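Local coordinates for protein putative cytidylyltransferase (Burkholderia pseudomallei, PDB 5X9Q) that probably transfers an adenylyl group from ATP to D-glycero-beta-D-manno-heptose 1-phosphate, giving ADP-heptose and diphosphate, at residues V44-H49 against R85-Q90. Numbering follows the deposited sequence.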
loop_
_atom_site.group_PDB
_atom_site.type_symbol
_atom_site.label_atom_id
_atom_site.label_comp_id
_atom_site.label_asym_id
_atom_site.label_seq_id
_atom_site.Cartn_x
_atom_site.Cartn_y
_atom_site.Cartn_z
ATOM N N VAL A 44 9.300 -5.561 10.350
ATOM C CA VAL A 44 8.092 -5.822 11.098
ATOM C C VAL A 44 6.906 -5.338 10.266
ATOM O O VAL A 44 5.922 -6.061 10.071
ATOM C CB VAL A 44 8.137 -5.144 12.487
ATOM C CG1 VAL A 44 6.844 -5.385 13.202
ATOM C CG2 VAL A 44 9.325 -5.722 13.288
ATOM N N PHE A 45 7.047 -4.121 9.754
ATOM C CA PHE A 45 6.037 -3.472 8.946
ATOM C C PHE A 45 4.690 -3.454 9.676
ATOM O O PHE A 45 3.672 -3.829 9.079
ATOM C CB PHE A 45 5.910 -4.174 7.590
ATOM C CG PHE A 45 7.171 -4.136 6.765
ATOM C CD1 PHE A 45 7.542 -2.987 6.096
ATOM C CD2 PHE A 45 7.966 -5.254 6.638
ATOM C CE1 PHE A 45 8.698 -2.946 5.328
ATOM C CE2 PHE A 45 9.119 -5.222 5.862
ATOM C CZ PHE A 45 9.484 -4.066 5.214
ATOM N N ASP A 46 4.695 -3.013 10.945
ATOM C CA ASP A 46 3.480 -2.965 11.789
ATOM C C ASP A 46 2.430 -2.049 11.181
ATOM O O ASP A 46 1.312 -2.471 10.913
ATOM C CB ASP A 46 3.792 -2.491 13.217
ATOM C CG ASP A 46 2.785 -3.035 14.261
ATOM O OD1 ASP A 46 1.828 -3.745 13.870
ATOM O OD2 ASP A 46 2.902 -2.695 15.467
ATOM N N ILE A 47 2.796 -0.784 11.003
ATOM C CA ILE A 47 1.973 0.197 10.291
ATOM C C ILE A 47 2.742 0.717 9.094
ATOM O O ILE A 47 3.816 1.291 9.262
ATOM C CB ILE A 47 1.566 1.390 11.177
ATOM C CG1 ILE A 47 0.640 0.915 12.286
ATOM C CG2 ILE A 47 0.792 2.418 10.376
ATOM C CD1 ILE A 47 0.417 1.960 13.332
ATOM N N LEU A 48 2.214 0.490 7.889
ATOM C CA LEU A 48 2.876 0.965 6.680
ATOM C C LEU A 48 2.824 2.468 6.623
ATOM O O LEU A 48 1.767 3.066 6.831
ATOM C CB LEU A 48 2.240 0.393 5.414
ATOM C CG LEU A 48 2.617 -0.996 4.926
ATOM C CD1 LEU A 48 1.919 -1.256 3.616
ATOM C CD2 LEU A 48 4.096 -1.029 4.697
ATOM N N HIS A 49 3.956 3.074 6.293
ATOM C CA HIS A 49 3.983 4.495 6.027
ATOM C C HIS A 49 4.692 4.711 4.699
ATOM O O HIS A 49 5.157 3.755 4.073
ATOM C CB HIS A 49 4.676 5.265 7.152
ATOM C CG HIS A 49 6.040 4.755 7.480
ATOM N ND1 HIS A 49 7.126 4.939 6.643
ATOM C CD2 HIS A 49 6.523 4.140 8.588
ATOM C CE1 HIS A 49 8.201 4.405 7.195
ATOM N NE2 HIS A 49 7.863 3.912 8.377
ATOM N N ARG A 85 5.622 -5.565 21.047
ATOM C CA ARG A 85 4.355 -6.151 20.633
ATOM C C ARG A 85 3.701 -5.286 19.558
ATOM O O ARG A 85 3.247 -4.172 19.820
ATOM C CB ARG A 85 3.418 -6.302 21.830
ATOM C CG ARG A 85 3.812 -7.411 22.793
ATOM C CD ARG A 85 2.609 -7.933 23.559
ATOM N NE ARG A 85 2.013 -9.101 22.913
ATOM C CZ ARG A 85 0.992 -9.790 23.410
ATOM N NH1 ARG A 85 0.514 -10.838 22.755
ATOM N NH2 ARG A 85 0.447 -9.432 24.566
ATOM N N PRO A 86 3.699 -5.836 18.348
ATOM C CA PRO A 86 3.111 -5.186 17.181
ATOM C C PRO A 86 1.608 -5.240 17.337
ATOM O O PRO A 86 1.069 -6.239 17.812
ATOM C CB PRO A 86 3.557 -6.079 16.024
ATOM C CG PRO A 86 3.712 -7.427 16.638
ATOM C CD PRO A 86 4.208 -7.183 18.036
ATOM N N ILE A 87 0.939 -4.169 16.945
ATOM C CA ILE A 87 -0.527 -4.096 17.077
ATOM C C ILE A 87 -1.333 -4.889 16.045
ATOM O O ILE A 87 -2.556 -5.001 16.143
ATOM C CB ILE A 87 -1.014 -2.633 17.059
ATOM C CG1 ILE A 87 -0.800 -2.015 15.676
ATOM C CG2 ILE A 87 -0.299 -1.820 18.127
ATOM C CD1 ILE A 87 -1.546 -0.716 15.465
ATOM N N ASN A 88 -0.630 -5.431 15.064
ATOM C CA ASN A 88 -1.183 -6.199 14.002
ATOM C C ASN A 88 -0.477 -7.493 14.065
ATOM O O ASN A 88 0.721 -7.576 14.335
ATOM C CB ASN A 88 -0.928 -5.523 12.655
ATOM C CG ASN A 88 -2.020 -4.541 12.280
ATOM O OD1 ASN A 88 -3.209 -4.831 12.429
ATOM N ND2 ASN A 88 -1.624 -3.374 11.789
ATOM N N VAL A 89 -1.265 -8.539 13.846
ATOM C CA VAL A 89 -0.785 -9.904 13.871
ATOM C C VAL A 89 -0.034 -10.157 12.580
ATOM O O VAL A 89 -0.341 -9.576 11.539
ATOM C CB VAL A 89 -1.939 -10.910 14.039
ATOM C CG1 VAL A 89 -2.580 -10.756 15.410
ATOM C CG2 VAL A 89 -2.971 -10.721 12.937
ATOM N N GLN A 90 0.958 -11.027 12.661
ATOM C CA GLN A 90 1.777 -11.361 11.510
ATOM C C GLN A 90 1.085 -11.661 10.190
ATOM O O GLN A 90 1.696 -11.508 9.130
ATOM C CB GLN A 90 2.596 -12.620 11.776
ATOM C CG GLN A 90 3.768 -12.812 10.824
ATOM C CD GLN A 90 4.363 -14.202 10.947
ATOM O OE1 GLN A 90 4.069 -14.931 11.900
ATOM N NE2 GLN A 90 5.243 -14.555 10.020
#
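The carboxylate of D46 reaches the backbone of P86-N88 and carries most of this contact. D46 OD2 accepts the amide hydrogen of I87 N at 2.9 Å, through its syn lone pair. The carboxylate thus grips the I87 amide and engages the next one only weakly, N88 N lying 3.2 Å from D46 OD1 in a clearly bent bond. CG lies anti to the backbone N of D46 (chi1 -153°), which carries the group across to the neighbouring loop. There the side chains of D46 and P86 cross at about a right angle, D46 OD2 lying 3.5 Å from P86 CB. The backbone of D46 adds a further bond, D46 O accepting N88 ND2 at 3.2 Å. At 163° it is the straightest of the three. This oxygen lies almost in the amide plane of N88, whereas the donor is tilted from the carbonyl plane of D46. Beside these polar bonds I47 CD1 meets I87 CD1 at 3.9 Å. In the next shell, R93 of helix 90-98 ties the loops together, donating through NH1 to V44 O and through NE to N88 O. I47 and I87 also pack on R169 and K166 of the second subunit. Segment 44-49 runs into the HxGH signature of the cytidylyltransferase-like family, where H49 N-caps helix 50-62 and stacks on H52; as in relatives, this motif probably binds the nucleotide.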